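Transketolase (Campylobacter jejuni, PDB 3M6L) is a thiamine diphosphate-dependent enzyme of the transketolase family, with two copies of the chain paired in its assembly. Local coordinates at residues S163-S168 and E394-A399. Numbering follows the deposited sequence.
With TPP (thiamine diphosphate), chain C.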
loop_
_atom_site.group_PDB
_atom_site.type_symbol
_atom_site.label_atom_id
_atom_site.label_comp_id
_atom_site.label_asym_id
_atom_site.label_seq_id
_atom_site.Cartn_x
_atom_site.Cartn_y
_atom_site.Cartn_z
ATOM N N SER A 163 12.077 2.135 -0.046
ATOM C CA SER A 163 13.558 2.197 -0.121
ATOM C C SER A 163 14.204 2.638 1.180
ATOM O O SER A 163 15.148 1.965 1.674
ATOM C CB SER A 163 14.076 3.066 -1.306
ATOM O OG SER A 163 13.877 4.443 -1.171
ATOM N N TYR A 164 13.607 3.678 1.798
ATOM C CA TYR A 164 14.088 4.230 3.056
ATOM C C TYR A 164 13.907 3.170 4.136
ATOM O O TYR A 164 14.743 2.974 4.976
ATOM C CB TYR A 164 13.367 5.490 3.469
ATOM C CG TYR A 164 13.397 6.659 2.541
ATOM C CD1 TYR A 164 14.242 7.750 2.806
ATOM C CD2 TYR A 164 12.504 6.786 1.512
ATOM C CE1 TYR A 164 14.234 8.822 1.992
ATOM C CE2 TYR A 164 12.471 7.897 0.689
ATOM C CZ TYR A 164 13.315 8.955 0.974
ATOM O OH TYR A 164 13.315 10.035 0.211
ATOM N N GLU A 165 12.724 2.497 4.168
ATOM C CA GLU A 165 12.439 1.411 5.151
ATOM C C GLU A 165 13.499 0.344 5.072
ATOM O O GLU A 165 14.044 -0.099 6.097
ATOM C CB GLU A 165 11.035 0.801 4.885
ATOM C CG GLU A 165 9.833 1.697 5.166
ATOM C CD GLU A 165 8.529 0.927 4.875
ATOM O OE1 GLU A 165 8.566 -0.325 4.652
ATOM O OE2 GLU A 165 7.446 1.568 4.937
ATOM N N ALA A 166 13.742 -0.175 3.857
ATOM C CA ALA A 166 14.675 -1.290 3.698
ATOM C C ALA A 166 16.111 -0.888 3.982
ATOM O O ALA A 166 16.773 -1.681 4.625
ATOM C CB ALA A 166 14.548 -1.887 2.296
ATOM N N CYS A 167 16.504 0.286 3.584
ATOM C CA CYS A 167 17.897 0.759 3.853
ATOM C C CYS A 167 18.124 1.003 5.351
ATOM O O CYS A 167 19.233 0.731 5.925
ATOM C CB CYS A 167 18.200 1.930 3.011
ATOM S SG CYS A 167 18.371 1.413 1.225
ATOM N N SER A 168 17.072 1.443 6.046
ATOM C CA SER A 168 17.137 1.565 7.525
ATOM C C SER A 168 17.536 0.257 8.139
ATOM O O SER A 168 18.444 0.134 8.985
ATOM C CB SER A 168 15.762 2.063 8.067
ATOM O OG SER A 168 15.816 2.383 9.442
ATOM N N GLU A 394 5.801 -2.378 7.282
ATOM C CA GLU A 394 5.082 -3.461 6.669
ATOM C C GLU A 394 5.558 -3.715 5.249
ATOM O O GLU A 394 5.699 -4.880 4.837
ATOM C CB GLU A 394 3.570 -3.217 6.684
ATOM C CG GLU A 394 2.949 -3.129 8.042
ATOM C CD GLU A 394 3.021 -1.768 8.684
ATOM O OE1 GLU A 394 3.487 -0.823 7.965
ATOM O OE2 GLU A 394 2.547 -1.652 9.835
ATOM N N HIS A 395 5.684 -2.677 4.407
ATOM C CA HIS A 395 5.982 -2.928 3.023
ATOM C C HIS A 395 7.363 -3.520 2.799
ATOM O O HIS A 395 7.527 -4.490 2.069
ATOM C CB HIS A 395 5.874 -1.641 2.263
ATOM C CG HIS A 395 5.652 -1.690 0.797
ATOM N ND1 HIS A 395 5.429 -2.788 0.008
ATOM C CD2 HIS A 395 5.490 -0.598 0.005
ATOM C CE1 HIS A 395 5.208 -2.353 -1.235
ATOM N NE2 HIS A 395 5.273 -1.042 -1.246
ATOM N N ALA A 396 8.382 -2.963 3.449
ATOM C CA ALA A 396 9.703 -3.476 3.328
ATOM C C ALA A 396 9.809 -4.914 3.907
ATOM O O ALA A 396 10.474 -5.776 3.353
ATOM C CB ALA A 396 10.716 -2.550 3.979
HETATM N N MSE A 397 9.082 -5.187 4.992
HETATM C CA MSE A 397 9.016 -6.542 5.484
HETATM C C MSE A 397 8.589 -7.550 4.473
HETATM O O MSE A 397 9.235 -8.569 4.270
HETATM C CB MSE A 397 8.147 -6.644 6.710
HETATM C CG MSE A 397 7.636 -7.959 7.040
HETATM SE SE MSE A 397 6.503 -8.096 8.638
HETATM C CE MSE A 397 4.885 -7.358 7.713
ATOM N N ALA A 398 7.484 -7.265 3.738
ATOM C CA ALA A 398 7.061 -8.184 2.736
ATOM C C ALA A 398 8.003 -8.296 1.566
ATOM O O ALA A 398 8.248 -9.412 1.068
ATOM C CB ALA A 398 5.646 -7.766 2.220
ATOM N N ALA A 399 8.617 -7.188 1.138
ATOM C CA ALA A 399 9.579 -7.289 0.086
ATOM C C ALA A 399 10.895 -7.989 0.465
ATOM O O ALA A 399 11.442 -8.761 -0.361
ATOM C CB ALA A 399 9.888 -5.965 -0.522
HETATM N "N1'" TPP C . 1.127 -0.276 11.405
HETATM C "C2'" TPP C . 0.483 0.858 11.135
HETATM C CM2 TPP C . 0.609 1.401 9.725
HETATM N "N3'" TPP C . -0.297 1.578 11.972
HETATM C "C4'" TPP C . -0.530 1.106 13.200
HETATM N "N4'" TPP C . -1.337 1.800 13.969
HETATM C "C5'" TPP C . 0.186 -0.145 13.623
HETATM C "C6'" TPP C . 0.984 -0.783 12.674
HETATM C "C7'" TPP C . 0.029 -0.718 15.084
HETATM N N3 TPP C . 0.777 0.203 16.087
HETATM C C2 TPP C . 0.311 1.245 16.880
HETATM S S1 TPP C . 1.453 2.233 17.808
HETATM C C5 TPP C . 2.687 1.127 17.230
HETATM C C4 TPP C . 2.117 0.144 16.294
HETATM C CM4 TPP C . 3.042 -0.797 15.629
HETATM C C6 TPP C . 4.154 1.185 17.581
HETATM C C7 TPP C . 4.565 1.908 18.854
HETATM O O7 TPP C . 4.690 3.156 18.303
HETATM P PA TPP C . 5.202 4.482 18.875
HETATM O O1A TPP C . 5.013 5.383 17.734
HETATM O O2A TPP C . 6.629 4.226 19.301
HETATM O O3A TPP C . 4.266 4.720 20.108
HETATM P PB TPP C . 4.405 4.814 21.709
HETATM O O1B TPP C . 3.414 5.836 22.095
HETATM O O2B TPP C . 5.830 5.081 22.104
HETATM O O3B TPP C . 4.135 3.460 22.275
HETATM O O HOH W 1 5.248 0.123 5.145
#
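Glu165 meets the first turn of helix 394-407 with the two oxygens of its flat carboxylate, one taking the backbone amide of Ala396 and the other a water. Glu165 OE1 accepts from Ala396 N at 2.9 Å, nearly along the C-O axis and with a fairly straight angle of 153° at the hydrogen. Glu165 OE2 accepts from the water at 2.6 Å, bent well off its C-O axis, and the water oxygen in turn accepts from the backbone N of His395 at 2.9 Å. The second flat group, the imidazole of His395, is swung off the carboxylate by a chi1 of -158°, which sets CG opposite the backbone N, and meets Tyr423 of the second subunit edge-to-face. Two successive amides near the helix N-terminus are thus bound by one acid, directly and through water, an arrangement the helix dipole probably favours. The Glu165 chain beyond CG is extended, which carries the carboxylate across the gap; OE2 is also held by the backbone N of Gly161 of the second subunit.

Beside this grip the packing is close: Ala396 CB lies 3.2 Å from Glu165 OE1, and the methyls of Ala166 and Ala396 meet at 4.2 Å between CB atoms. Glu394, bent at chi2, brings OE2 to 2.5 Å from N1' of thiamine diphosphate, the aminopyrimidine-glutamate pairing familiar in enzymes using this cofactor.

With alanine methyls at the crossing, the axes of 163-168 and 394-399 come to 8.5 Å, crossing at -68°. Helix 161-172, which lies in the chain between strands 149-154 and 178-184, here joins helix 394-407, which follows strand 387-389 and leads to strand 411-417 of another parallel sheet; helix 121-140 packs on both through Ala124, and helix 421-434 against the latter.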